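Local coordinates for protein NAD-dependent aldehyde dehydrogenase (Sinorhizobium meliloti, PDB 3U4J) that probably oxidises aldehydes to carboxylic acids with NAD or NADP as electron acceptor, and carries a bound calcium ion in the crystal, at residues K65-A70 against A236-V241; Y23-D28 against A60-K65; I177-V182 against I205-L210; E86-M91 against Q137-E142; V359-T364 against D395-R400. One frame throughout, in Å; residues are numbered along the deposited sequence.

Contact 1 (K65-A70 against A236-V241); sequences KAVAAA and AEDPNV
The CG1 methyl of Val67 reaches from its helix into the turn of residues 238-241 and overlaps three residues there at once. With CG1 anti to the backbone N (chi1 174°), this branch leads out toward the turn, and CG1 comes 3.7 Å from Val241 CG2. The two valines cross at about a right angle, and the second branch, Val67 CG2, also meets Val241 CG2, at 3.9 Å. Asn240 takes part through the root of its side chain, its CB lying 3.8 Å from Val67 CG1. From the opposite direction comes Asp238, whose OD2 is 3.7 Å from Val67 CG1. A methyl offers no donor, so this is plain van der Waals contact; the oxygen's hydrogen bond lies within its own turn. OD2 accepts from Asn240 N at 2.8 Å through its anti lone pair, with an N-H...O angle of 162°, and this makes an Asx turn. A type I beta turn from Asp238 to Val241 overlaps it, closed by Val241 N bonding to Asp238 O at 3.1 Å. The pair of turns takes the chain out of helix 231-237 toward strand 243-247 of the sheet that, in aldehyde dehydrogenases, belongs to the Rossmann-like coenzyme domain. With an alanine in place of the aspartate the carboxylate is gone, which would probably leave Asn240 N without its side-chain acceptor, let the turn shift and open a gap beside Val67 CG1. Outside the two segments, Lys265 NZ bonds to the carbonyl oxygens of both Asp238 and Val241, and Arg71 NH1 of the Val67 helix bonds to Asn240 O.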
# COMPACT_ATOMS: atom_id res chain seq x y z
N LYS A 65 35.36 -2.25 -17.10
CA LYS A 65 35.97 -2.17 -15.76
C LYS A 65 35.02 -1.59 -14.69
O LYS A 65 34.99 -2.06 -13.56
CB LYS A 65 37.23 -1.30 -15.77
CG LYS A 65 38.52 -2.08 -16.16
CD LYS A 65 39.78 -1.20 -16.11
CE LYS A 65 40.96 -1.86 -16.87
NZ LYS A 65 42.07 -0.87 -17.09
N ALA A 66 34.32 -0.52 -15.04
CA ALA A 66 33.31 0.07 -14.13
C ALA A 66 32.17 -0.91 -13.84
O ALA A 66 31.77 -1.08 -12.68
CB ALA A 66 32.76 1.33 -14.75
N VAL A 67 31.67 -1.55 -14.89
CA VAL A 67 30.68 -2.62 -14.78
C VAL A 67 31.19 -3.73 -13.87
O VAL A 67 30.46 -4.22 -13.00
CB VAL A 67 30.28 -3.20 -16.18
CG1 VAL A 67 29.35 -4.43 -16.06
CG2 VAL A 67 29.60 -2.11 -17.04
N ALA A 68 32.46 -4.14 -14.05
CA ALA A 68 33.00 -5.20 -13.20
C ALA A 68 33.08 -4.73 -11.73
O ALA A 68 32.90 -5.54 -10.85
CB ALA A 68 34.42 -5.67 -13.70
N ALA A 69 33.32 -3.45 -11.48
CA ALA A 69 33.38 -2.94 -10.08
C ALA A 69 31.98 -2.96 -9.44
O ALA A 69 31.82 -3.35 -8.29
CB ALA A 69 33.96 -1.57 -10.03
N ALA A 70 30.97 -2.57 -10.21
CA ALA A 70 29.57 -2.62 -9.74
C ALA A 70 29.15 -4.05 -9.50
O ALA A 70 28.46 -4.34 -8.55
CB ALA A 70 28.64 -1.96 -10.76
N ALA A 236 24.30 -1.43 -22.58
CA ALA A 236 23.13 -2.15 -23.07
C ALA A 236 23.41 -3.60 -23.50
O ALA A 236 22.49 -4.45 -23.51
CB ALA A 236 22.45 -1.35 -24.17
N GLU A 237 24.67 -3.93 -23.84
CA GLU A 237 24.97 -5.34 -24.16
C GLU A 237 25.72 -6.17 -23.11
O GLU A 237 25.64 -7.39 -23.14
CB GLU A 237 25.54 -5.52 -25.59
CG GLU A 237 26.57 -4.51 -26.02
CD GLU A 237 26.95 -4.59 -27.52
OE1 GLU A 237 26.11 -4.29 -28.41
OE2 GLU A 237 28.12 -4.94 -27.80
N ASP A 238 26.41 -5.53 -22.15
CA ASP A 238 27.25 -6.30 -21.24
C ASP A 238 26.42 -7.29 -20.39
O ASP A 238 25.45 -6.89 -19.78
CB ASP A 238 28.07 -5.37 -20.34
CG ASP A 238 29.18 -6.09 -19.59
OD1 ASP A 238 30.34 -5.78 -19.86
OD2 ASP A 238 28.91 -6.98 -18.75
N PRO A 239 26.80 -8.58 -20.35
CA PRO A 239 26.07 -9.58 -19.55
C PRO A 239 26.04 -9.32 -18.04
O PRO A 239 25.18 -9.87 -17.36
CB PRO A 239 26.86 -10.88 -19.79
CG PRO A 239 27.57 -10.66 -21.08
CD PRO A 239 27.88 -9.20 -21.15
N ASN A 240 26.96 -8.51 -17.53
CA ASN A 240 26.99 -8.24 -16.10
C ASN A 240 26.16 -6.99 -15.72
O ASN A 240 26.12 -6.61 -14.56
CB ASN A 240 28.43 -8.06 -15.61
CG ASN A 240 29.21 -9.36 -15.54
OD1 ASN A 240 28.68 -10.42 -15.22
ND2 ASN A 240 30.49 -9.27 -15.84
N VAL A 241 25.52 -6.36 -16.69
CA VAL A 241 24.54 -5.29 -16.42
C VAL A 241 23.13 -5.90 -16.37
O VAL A 241 22.76 -6.71 -17.24
CB VAL A 241 24.62 -4.19 -17.48
CG1 VAL A 241 23.54 -3.12 -17.20
CG2 VAL A 241 26.02 -3.56 -17.49

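Contact 2 (Y23-D28 against A60-K65); sequences YQMLVD and ADDVRK
Met25, a selenomethionine here, reaches from strand 25-27 to Asp62 on helix 60-75, where a two-stranded beta hairpin (25-27 with 30-32) lies against the helix. Its CB leaves the strand in the direction of the helix. The chain runs on extended through CG to SE, and SE is still 4.6 Å from Asp62 CB. The bend at chi3 (-82°) then turns the terminal methyl, so that CE alone makes the touch: it sits 4.0 Å from Asp62 CB and 4.1 Å from Asp62 CG, and the two side chains cross at about a right angle. CE therefore rests on the stem of the aspartate as well as on its carboxylate. That carboxylate is held from elsewhere, OD1 accepting from Ser59 N just ahead of the helix and OD2 from Ala35 N, so the selenomethionine packs on a group whose rotation is probably set by these two bonds.

Two residues along the strand, Val27 makes the second touch, this time with helix backbone. The same valine also packs on Ala66 and Ala69, one and four residues beyond Lys65. Leu26 makes backbone bonds with Val223 of strand 221-223. At the helix, Val27 CG1, anti to its own backbone N, lies 3.8 Å from Lys65 O and 4.0 Å from Lys65 C.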
# COMPACT_ATOMS: atom_id res chain seq x y z
N TYR A 23 38.75 16.56 -14.60
CA TYR A 23 38.07 15.55 -13.80
C TYR A 23 38.50 14.16 -14.19
O TYR A 23 38.93 13.94 -15.32
CB TYR A 23 36.55 15.60 -14.01
CG TYR A 23 35.89 16.92 -13.67
CD1 TYR A 23 35.29 17.12 -12.43
CD2 TYR A 23 35.81 17.93 -14.63
CE1 TYR A 23 34.66 18.35 -12.12
CE2 TYR A 23 35.18 19.14 -14.35
CZ TYR A 23 34.61 19.33 -13.08
OH TYR A 23 34.01 20.52 -12.83
N GLN A 24 38.35 13.22 -13.26
CA GLN A 24 38.63 11.82 -13.52
C GLN A 24 37.39 10.95 -13.35
O GLN A 24 36.47 11.29 -12.57
CB GLN A 24 39.74 11.34 -12.60
CG GLN A 24 41.15 11.89 -12.95
CD GLN A 24 42.20 11.31 -12.02
OE1 GLN A 24 42.18 11.58 -10.81
NE2 GLN A 24 43.08 10.49 -12.57
N MSE A 25 37.37 9.82 -14.05
CA MSE A 25 36.35 8.80 -13.83
C MSE A 25 36.47 8.26 -12.42
O MSE A 25 37.49 8.47 -11.76
CB MSE A 25 36.45 7.69 -14.87
CG MSE A 25 36.16 8.19 -16.28
SE MSE A 25 36.09 6.67 -17.53
CE MSE A 25 37.97 6.38 -17.86
N LEU A 26 35.44 7.59 -11.94
CA LEU A 26 35.55 7.02 -10.61
C LEU A 26 35.05 5.60 -10.67
O LEU A 26 33.88 5.36 -10.90
CB LEU A 26 34.82 7.91 -9.59
CG LEU A 26 34.58 7.61 -8.10
CD1 LEU A 26 35.24 6.40 -7.51
CD2 LEU A 26 34.78 8.88 -7.25
N VAL A 27 35.96 4.65 -10.47
CA VAL A 27 35.67 3.24 -10.60
C VAL A 27 36.25 2.47 -9.42
O VAL A 27 37.44 2.59 -9.13
CB VAL A 27 36.27 2.72 -11.94
CG1 VAL A 27 36.08 1.22 -12.08
CG2 VAL A 27 35.63 3.44 -13.13
N ASP A 28 35.40 1.70 -8.75
CA ASP A 28 35.79 0.86 -7.61
C ASP A 28 36.45 1.72 -6.55
O ASP A 28 37.46 1.33 -5.95
CB ASP A 28 36.74 -0.29 -8.05
CG ASP A 28 36.76 -1.43 -7.06
OD1 ASP A 28 35.80 -1.55 -6.28
OD2 ASP A 28 37.73 -2.24 -7.09
N ALA A 60 35.67 1.23 -24.63
CA ALA A 60 34.78 0.12 -24.24
C ALA A 60 35.33 -0.65 -23.05
O ALA A 60 34.59 -1.03 -22.14
CB ALA A 60 34.52 -0.85 -25.45
N ASP A 61 36.64 -0.88 -23.04
CA ASP A 61 37.26 -1.59 -21.92
C ASP A 61 37.22 -0.81 -20.59
O ASP A 61 37.10 -1.41 -19.53
CB ASP A 61 38.70 -1.98 -22.24
CG ASP A 61 38.77 -3.15 -23.24
OD1 ASP A 61 38.02 -4.13 -23.06
OD2 ASP A 61 39.59 -3.09 -24.18
N ASP A 62 37.39 0.51 -20.65
CA ASP A 62 37.26 1.35 -19.45
C ASP A 62 35.86 1.16 -18.83
O ASP A 62 35.73 1.00 -17.62
CB ASP A 62 37.48 2.85 -19.77
CG ASP A 62 38.93 3.17 -20.22
OD1 ASP A 62 39.10 4.06 -21.10
OD2 ASP A 62 39.90 2.57 -19.71
N VAL A 63 34.83 1.13 -19.68
CA VAL A 63 33.44 0.98 -19.23
C VAL A 63 33.19 -0.39 -18.63
O VAL A 63 32.54 -0.50 -17.59
CB VAL A 63 32.40 1.36 -20.32
CG1 VAL A 63 30.96 1.17 -19.80
CG2 VAL A 63 32.60 2.80 -20.74
N ARG A 64 33.74 -1.45 -19.24
CA ARG A 64 33.59 -2.80 -18.68
C ARG A 64 34.23 -2.93 -17.31
O ARG A 64 33.70 -3.64 -16.46
CB ARG A 64 34.14 -3.87 -19.65
CG ARG A 64 33.29 -4.05 -20.92
CD ARG A 64 33.88 -5.15 -21.86
NE ARG A 64 33.55 -4.85 -23.25
CZ ARG A 64 34.43 -4.48 -24.17
NH1 ARG A 64 35.72 -4.41 -23.90
NH2 ARG A 64 34.00 -4.21 -25.39
N LYS A 65 35.36 -2.25 -17.10
CA LYS A 65 35.97 -2.17 -15.76
C LYS A 65 35.02 -1.59 -14.69
O LYS A 65 34.99 -2.06 -13.56
CB LYS A 65 37.23 -1.30 -15.77
CG LYS A 65 38.52 -2.08 -16.16
CD LYS A 65 39.78 -1.20 -16.11
CE LYS A 65 40.96 -1.86 -16.87
NZ LYS A 65 42.07 -0.87 -17.09

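Contact 3 (I177-V182 against I205-L210); sequences IASERV and IRLAEL
Leu207 has CG anti to the backbone N (chi1 -176°), and its chi2 of 55° places CD2 anti to CA, so the branch that extends farthest reaches Ala178 and Ser179. The two helices concerned, 174-187 and 202-214, are the connections of successive beta-alpha-beta crossovers: strands 153-168, 191-195 and 221-223 run parallel in the sheet they cover, as in the Rossmann-like domain of aldehyde dehydrogenases. Across the seam CD2 of Leu207 lies 3.7 Å from Ala178 CB, methyl against methyl. The same CD2 stands 4.1 Å from Ser179 OG. This second approach is packing only. The serine oxygen, turned back beside its own backbone N, bonds to Phe175 O one turn earlier, with Trp131 NE1 as a weak further partner, and so its polar needs are met in a buried place. With an alanine and a serine opposite it, a single leucine does most of the bridging between backbones whose nearest CA atoms, those of Ala178 and Leu207, are 8.5 Å apart. Leu207 also packs on Trp131, Val94, Ile98 and Phe221, which puts it where several helices and the sheet come together.

The charged groups take no part across the seam. Arg206 NH1 donates to Glu209 OE1 at 2.9 Å in a salt bridge, and Arg206 NE pairs with Glu104. On helix 174-187, Arg181 NH1 bridges to Glu180 OE1 at 2.9 Å. In that helix's backbone, Ala178 O accepts twice, from Arg181 N at 3.1 Å and from Val182 N at 2.7 Å.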
# COMPACT_ATOMS: atom_id res chain seq x y z
N ILE A 177 18.93 14.74 -13.12
CA ILE A 177 18.59 13.41 -13.59
C ILE A 177 19.39 12.36 -12.84
O ILE A 177 18.86 11.30 -12.50
CB ILE A 177 18.62 13.32 -15.15
CG1 ILE A 177 17.46 14.20 -15.68
CG2 ILE A 177 18.35 11.89 -15.64
CD1 ILE A 177 17.61 14.71 -17.07
N ALA A 178 20.66 12.64 -12.56
CA ALA A 178 21.45 11.71 -11.73
C ALA A 178 20.75 11.52 -10.37
O ALA A 178 20.59 10.37 -9.88
CB ALA A 178 22.84 12.25 -11.53
N SER A 179 20.29 12.64 -9.80
CA SER A 179 19.66 12.66 -8.49
C SER A 179 18.23 12.08 -8.48
O SER A 179 17.74 11.70 -7.42
CB SER A 179 19.67 14.08 -7.92
OG SER A 179 21.00 14.50 -7.65
N GLU A 180 17.58 12.01 -9.64
CA GLU A 180 16.28 11.30 -9.77
C GLU A 180 16.45 9.80 -10.01
O GLU A 180 15.48 9.06 -10.01
CB GLU A 180 15.46 11.82 -10.96
CG GLU A 180 15.01 13.26 -10.94
CD GLU A 180 14.29 13.64 -12.25
OE1 GLU A 180 14.35 12.86 -13.26
OE2 GLU A 180 13.68 14.73 -12.29
N ARG A 181 17.67 9.34 -10.28
CA ARG A 181 17.90 7.92 -10.66
C ARG A 181 18.79 7.21 -9.65
O ARG A 181 18.39 6.20 -9.08
CB ARG A 181 18.56 7.80 -12.04
CG ARG A 181 17.77 8.47 -13.19
CD ARG A 181 16.49 7.72 -13.58
NE ARG A 181 15.91 8.40 -14.74
CZ ARG A 181 15.20 9.52 -14.68
NH1 ARG A 181 14.87 10.06 -13.51
NH2 ARG A 181 14.81 10.11 -15.81
N VAL A 182 20.00 7.72 -9.45
CA VAL A 182 20.98 7.06 -8.58
C VAL A 182 20.43 6.75 -7.17
O VAL A 182 20.55 5.62 -6.71
CB VAL A 182 22.34 7.84 -8.52
CG1 VAL A 182 23.30 7.26 -7.44
CG2 VAL A 182 23.03 7.86 -9.91
N ILE A 205 30.54 13.55 -11.85
CA ILE A 205 31.76 13.02 -11.28
C ILE A 205 31.84 13.54 -9.85
O ILE A 205 32.14 12.79 -8.92
CB ILE A 205 33.00 13.49 -12.12
CG1 ILE A 205 33.11 12.64 -13.40
CG2 ILE A 205 34.27 13.42 -11.30
CD1 ILE A 205 34.02 13.28 -14.47
N ARG A 206 31.56 14.83 -9.67
CA ARG A 206 31.51 15.36 -8.30
C ARG A 206 30.51 14.60 -7.42
O ARG A 206 30.80 14.33 -6.25
CB ARG A 206 31.25 16.89 -8.23
CG ARG A 206 32.38 17.79 -8.74
CD ARG A 206 33.66 17.70 -7.92
NE ARG A 206 33.52 18.36 -6.62
CZ ARG A 206 33.69 17.76 -5.44
NH1 ARG A 206 34.02 16.48 -5.37
NH2 ARG A 206 33.54 18.45 -4.31
N LEU A 207 29.36 14.24 -7.97
CA LEU A 207 28.35 13.51 -7.17
C LEU A 207 28.91 12.16 -6.72
O LEU A 207 28.71 11.76 -5.56
CB LEU A 207 27.04 13.33 -7.95
CG LEU A 207 25.83 12.68 -7.30
CD1 LEU A 207 25.44 13.40 -5.99
CD2 LEU A 207 24.64 12.69 -8.29
N ALA A 208 29.60 11.45 -7.62
CA ALA A 208 30.22 10.17 -7.27
C ALA A 208 31.32 10.37 -6.22
O ALA A 208 31.52 9.51 -5.35
CB ALA A 208 30.81 9.48 -8.50
N GLU A 209 32.01 11.49 -6.32
CA GLU A 209 33.06 11.82 -5.35
C GLU A 209 32.46 12.14 -3.98
O GLU A 209 33.01 11.76 -2.95
CB GLU A 209 33.96 12.96 -5.87
CG GLU A 209 34.75 12.54 -7.13
CD GLU A 209 35.58 13.67 -7.75
OE1 GLU A 209 35.34 14.86 -7.42
OE2 GLU A 209 36.45 13.39 -8.59
N LEU A 210 31.31 12.81 -3.98
CA LEU A 210 30.57 13.02 -2.70
C LEU A 210 30.10 11.71 -2.08
O LEU A 210 30.20 11.53 -0.85
CB LEU A 210 29.40 13.98 -2.88
CG LEU A 210 29.78 15.38 -3.39
CD1 LEU A 210 28.55 16.29 -3.43
CD2 LEU A 210 30.88 15.99 -2.56

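Contact 4 (E86-M91 against Q137-E142); sequences ERSRLM and QARALE
Van der Waals packing comes first, and its apolar pair is Met91, a selenomethionine, with Ala138: SE lies 4.1 Å from Ala138 CB, the chain being bent at chi3. Beside it Ser88 OG is 4.1 Å from Arg139 CD, so the stem of the arginine passes the serine without a direct bond. Small residues on both sides let the backbones come close, with the CA atoms of Ser88 and Ala138 6.1 Å apart.

The hydrogen bonding across the contact runs through one water. It donates to Ser88 OG at 2.8 Å and accepts from Arg139 NH1 at 3.0 Å. Ser88 OG in turn bonds to Ala135 O in the facing helix, so the hydroxyl is gripped by two partners and its rotation is probably set by them.

The third kind is charge. Arg139 starts from a chi1 of 70°, with CG between the backbone N and the carbonyl carbon, and bends again at chi3, which brings its guanidinium up beside that of Arg89. NH2 of Arg139 is 4.2 Å from NH2 of Arg89, and the two planes stand 81° apart. The closeness is probably explained by a shared anion: Arg89 NH2 and Arg139 NH1 both form salt bridges with Asp129 OD1 of a neighbouring subunit. Arg139 NE also pairs with Glu465 of that subunit, so the two positive groups are likely to be well compensated.

Helix 84-100 thus packs through small residues against the end of helix 117-138 and the loop after it, where Arg139 joins Arg89 in carrying the contact into a subunit interface of the tetramer.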
# COMPACT_ATOMS: atom_id res chain seq x y z
N GLU A 86 21.12 1.50 7.26
CA GLU A 86 22.53 1.75 6.99
C GLU A 86 22.73 2.48 5.66
O GLU A 86 23.53 3.42 5.55
CB GLU A 86 23.33 0.43 7.04
CG GLU A 86 23.47 -0.09 8.48
CD GLU A 86 24.15 -1.46 8.56
OE1 GLU A 86 25.16 -1.55 9.27
OE2 GLU A 86 23.68 -2.44 7.94
N ARG A 87 21.99 2.06 4.65
CA ARG A 87 22.10 2.70 3.34
C ARG A 87 21.58 4.12 3.42
O ARG A 87 22.16 5.02 2.87
CB ARG A 87 21.35 1.91 2.27
CG ARG A 87 22.07 0.61 1.83
CD ARG A 87 21.44 -0.01 0.53
NE ARG A 87 20.12 -0.57 0.84
CZ ARG A 87 19.91 -1.81 1.28
NH1 ARG A 87 20.94 -2.64 1.45
NH2 ARG A 87 18.68 -2.20 1.59
N SER A 88 20.47 4.29 4.15
CA SER A 88 19.82 5.59 4.34
C SER A 88 20.78 6.62 4.97
O SER A 88 20.88 7.75 4.50
CB SER A 88 18.55 5.39 5.18
OG SER A 88 17.97 6.63 5.55
N ARG A 89 21.44 6.23 6.06
CA ARG A 89 22.40 7.11 6.73
C ARG A 89 23.49 7.61 5.78
O ARG A 89 23.84 8.78 5.80
CB ARG A 89 23.02 6.44 7.96
CG ARG A 89 21.98 6.19 9.08
CD ARG A 89 22.50 5.44 10.34
NE ARG A 89 21.34 4.99 11.12
CZ ARG A 89 21.04 3.73 11.44
NH1 ARG A 89 21.85 2.72 11.10
NH2 ARG A 89 19.92 3.48 12.13
N LEU A 90 24.02 6.72 4.94
CA LEU A 90 25.05 7.11 4.00
C LEU A 90 24.50 8.07 2.94
O LEU A 90 25.17 9.02 2.56
CB LEU A 90 25.68 5.86 3.37
CG LEU A 90 26.46 5.06 4.45
CD1 LEU A 90 26.77 3.61 4.01
CD2 LEU A 90 27.75 5.82 4.86
N MSE A 91 23.30 7.80 2.47
CA MSE A 91 22.64 8.68 1.48
C MSE A 91 22.29 10.04 2.07
O MSE A 91 22.34 11.05 1.35
CB MSE A 91 21.36 8.01 0.96
CG MSE A 91 21.65 6.72 0.21
SE MSE A 91 20.06 5.65 -0.09
CE MSE A 91 19.07 6.88 -1.26
N GLN A 137 12.92 7.12 2.35
CA GLN A 137 12.09 6.01 1.88
C GLN A 137 12.84 4.68 1.78
O GLN A 137 12.22 3.64 1.95
CB GLN A 137 11.44 6.34 0.52
CG GLN A 137 10.31 7.40 0.62
CD GLN A 137 9.27 6.99 1.66
OE1 GLN A 137 8.55 6.02 1.48
NE2 GLN A 137 9.23 7.72 2.79
N ALA A 138 14.14 4.74 1.52
CA ALA A 138 14.96 3.56 1.30
C ALA A 138 14.88 2.57 2.45
O ALA A 138 14.88 1.37 2.23
CB ALA A 138 16.45 3.93 1.01
N ARG A 139 14.79 3.07 3.68
CA ARG A 139 14.75 2.16 4.83
C ARG A 139 13.37 1.51 5.09
O ARG A 139 13.27 0.52 5.82
CB ARG A 139 15.33 2.84 6.07
CG ARG A 139 14.48 3.95 6.67
CD ARG A 139 15.24 4.56 7.83
NE ARG A 139 15.33 3.63 8.95
CZ ARG A 139 15.85 3.96 10.13
NH1 ARG A 139 16.34 5.18 10.31
NH2 ARG A 139 15.87 3.08 11.12
N ALA A 140 12.33 2.04 4.47
CA ALA A 140 10.98 1.54 4.73
C ALA A 140 10.40 0.66 3.61
O ALA A 140 9.21 0.34 3.63
CB ALA A 140 10.05 2.70 5.01
N LEU A 141 11.22 0.29 2.63
CA LEU A 141 10.75 -0.48 1.49
C LEU A 141 10.29 -1.85 1.95
O LEU A 141 10.96 -2.50 2.76
CB LEU A 141 11.84 -0.61 0.43
CG LEU A 141 12.32 0.73 -0.16
CD1 LEU A 141 13.44 0.47 -1.16
CD2 LEU A 141 11.16 1.46 -0.79
N GLU A 142 9.16 -2.30 1.44
CA GLU A 142 8.57 -3.52 1.95
C GLU A 142 8.10 -4.44 0.82
O GLU A 142 8.05 -4.05 -0.35
CB GLU A 142 7.41 -3.16 2.90
CG GLU A 142 6.32 -2.40 2.19
CD GLU A 142 5.29 -1.76 3.13
OE1 GLU A 142 5.66 -1.25 4.21
OE2 GLU A 142 4.10 -1.77 2.76
O HOH W 1 17.20 7.16 8.23

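Contact 5 (V359-T364 against D395-R400)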
# COMPACT_ATOMS: atom_id res chain seq x y z
N VAL A 359 12.66 26.55 -36.72
CA VAL A 359 12.05 27.88 -36.87
C VAL A 359 11.93 28.21 -38.36
O VAL A 359 10.89 28.69 -38.82
CB VAL A 359 12.82 28.99 -36.11
CG1 VAL A 359 12.38 30.37 -36.56
CG2 VAL A 359 12.58 28.85 -34.59
N THR A 360 12.97 27.92 -39.14
CA THR A 360 12.86 28.21 -40.57
C THR A 360 11.80 27.32 -41.26
O THR A 360 11.03 27.79 -42.09
CB THR A 360 14.23 28.37 -41.36
OG1 THR A 360 14.49 27.26 -42.22
CG2 THR A 360 15.38 28.65 -40.47
N ALA A 361 11.72 26.06 -40.84
CA ALA A 361 10.63 25.20 -41.29
C ALA A 361 9.24 25.74 -40.93
O ALA A 361 8.31 25.68 -41.75
CB ALA A 361 10.80 23.78 -40.78
N GLY A 362 9.09 26.26 -39.71
CA GLY A 362 7.83 26.86 -39.28
C GLY A 362 7.38 28.02 -40.17
O GLY A 362 6.22 28.13 -40.51
N ILE A 363 8.31 28.90 -40.51
CA ILE A 363 8.03 30.03 -41.41
C ILE A 363 7.59 29.51 -42.80
O ILE A 363 6.60 29.99 -43.38
CB ILE A 363 9.26 30.97 -41.51
CG1 ILE A 363 9.66 31.46 -40.10
CG2 ILE A 363 9.00 32.19 -42.46
CD1 ILE A 363 11.10 31.97 -39.97
N THR A 364 8.29 28.50 -43.32
CA THR A 364 7.95 28.00 -44.66
C THR A 364 6.59 27.29 -44.67
O THR A 364 5.90 27.28 -45.69
CB THR A 364 9.05 27.09 -45.28
OG1 THR A 364 9.01 25.82 -44.66
CG2 THR A 364 10.43 27.69 -45.15
N ASP A 395 -0.64 19.69 -38.59
CA ASP A 395 0.15 19.00 -39.62
C ASP A 395 1.58 19.55 -39.77
O ASP A 395 2.40 18.94 -40.44
CB ASP A 395 -0.56 19.14 -40.98
CG ASP A 395 -0.79 20.59 -41.37
OD1 ASP A 395 -1.29 21.37 -40.52
OD2 ASP A 395 -0.45 20.96 -42.51
N MSE A 396 1.87 20.70 -39.16
CA MSE A 396 3.18 21.32 -39.35
C MSE A 396 4.23 20.61 -38.52
O MSE A 396 3.97 20.23 -37.37
CB MSE A 396 3.16 22.81 -38.99
CG MSE A 396 2.25 23.66 -39.86
SE MSE A 396 2.28 25.50 -39.19
CE MSE A 396 0.95 26.34 -40.39
N SER A 397 5.43 20.47 -39.08
CA SER A 397 6.55 19.91 -38.34
C SER A 397 6.78 20.60 -36.98
O SER A 397 7.14 19.92 -36.02
CB SER A 397 7.82 19.91 -39.19
OG SER A 397 8.32 21.23 -39.33
N ILE A 398 6.56 21.91 -36.88
CA ILE A 398 6.74 22.59 -35.58
C ILE A 398 5.65 22.28 -34.53
O ILE A 398 5.87 22.49 -33.33
CB ILE A 398 6.95 24.12 -35.68
CG1 ILE A 398 5.70 24.82 -36.25
CG2 ILE A 398 8.24 24.45 -36.45
CD1 ILE A 398 5.60 26.28 -35.83
N ALA A 399 4.48 21.80 -34.97
CA ALA A 399 3.47 21.29 -34.03
C ALA A 399 3.83 19.87 -33.59
O ALA A 399 3.46 19.46 -32.51
CB ALA A 399 2.07 21.30 -34.64
N ARG A 400 4.55 19.13 -34.41
CA ARG A 400 4.70 17.70 -34.18
C ARG A 400 6.03 17.27 -33.53
O ARG A 400 6.06 16.39 -32.65
CB ARG A 400 4.51 16.95 -35.50
CG ARG A 400 3.07 16.87 -35.98
CD ARG A 400 2.37 15.66 -35.35
NE ARG A 400 0.91 15.74 -35.50
CZ ARG A 400 0.10 14.69 -35.51
NH1 ARG A 400 0.59 13.46 -35.38
NH2 ARG A 400 -1.21 14.87 -35.65
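Gly362 and Ile398 form the tight half of this contact. Ile398 CG2 presses on the bare helix backbone, 3.7 Å from Gly362 CA and 3.8 Å from Gly362 N, and the CD1 end of the same side chain follows at 4.1 Å from Gly362 CA. The isoleucine has CG1 between its backbone N and carbonyl carbon (chi1 64°), while CG2 lies beside the N, facing the glycine. The CA atoms of the two residues are only 5.8 Å apart. A CB on residue 362 would come to about 3.2 Å from Ile398 CG2, so there is little space for any side chain at this point of the helix.

The other half is looser and lies in a partly exposed part of the surface. There Ala361 CB meets Ser397 OG at 3.8 Å, a methyl against a hydroxyl oxygen, with no hydrogen bond between the segments. Ser397 begins the short helix 397-400, and Met396, in the N-cap position before it, accepts from Ala399 N through its carbonyl oxygen at 2.9 Å.

Helix 397-400 lies on the crossover between strands 383-390 and 407-413, which run parallel in the second mixed sheet, the one that in this family belongs to the catalytic domain. Phe389 of strand 383-390 is packed by Ile398 as well as by Val359 and Ile363 of helix 349-364, so both helices rest on the same aromatic residue. The backbone oxygen Ile398 O is bonded by Lys274 NZ and by Ser409 OG of strand 407-413.

In the fold
Contacts 1 and 2 share helix 60-75 and touch each other: Val27 reaches Ala66 and Ala69, and Arg64 packs on Asp238. Both are partly buried; contact 1 adds a valine pair to its polar stems, while contact 2 sets apolar tips on an aspartate stem and helix backbone. Contact 2 also touches contact 3, through Tyr23, Gln24 and Leu26 against helix 202-214. Contact 3 is the most central, its centre about 12 Å from that of the chain, and is wholly buried. Contact 4 is buried but farther out, and only there do water and another subunit's acids enter. Contact 5, partly buried, lies apart beside the mixed sheet that holds strands 383-390 and 407-413, and rests on backbone packing.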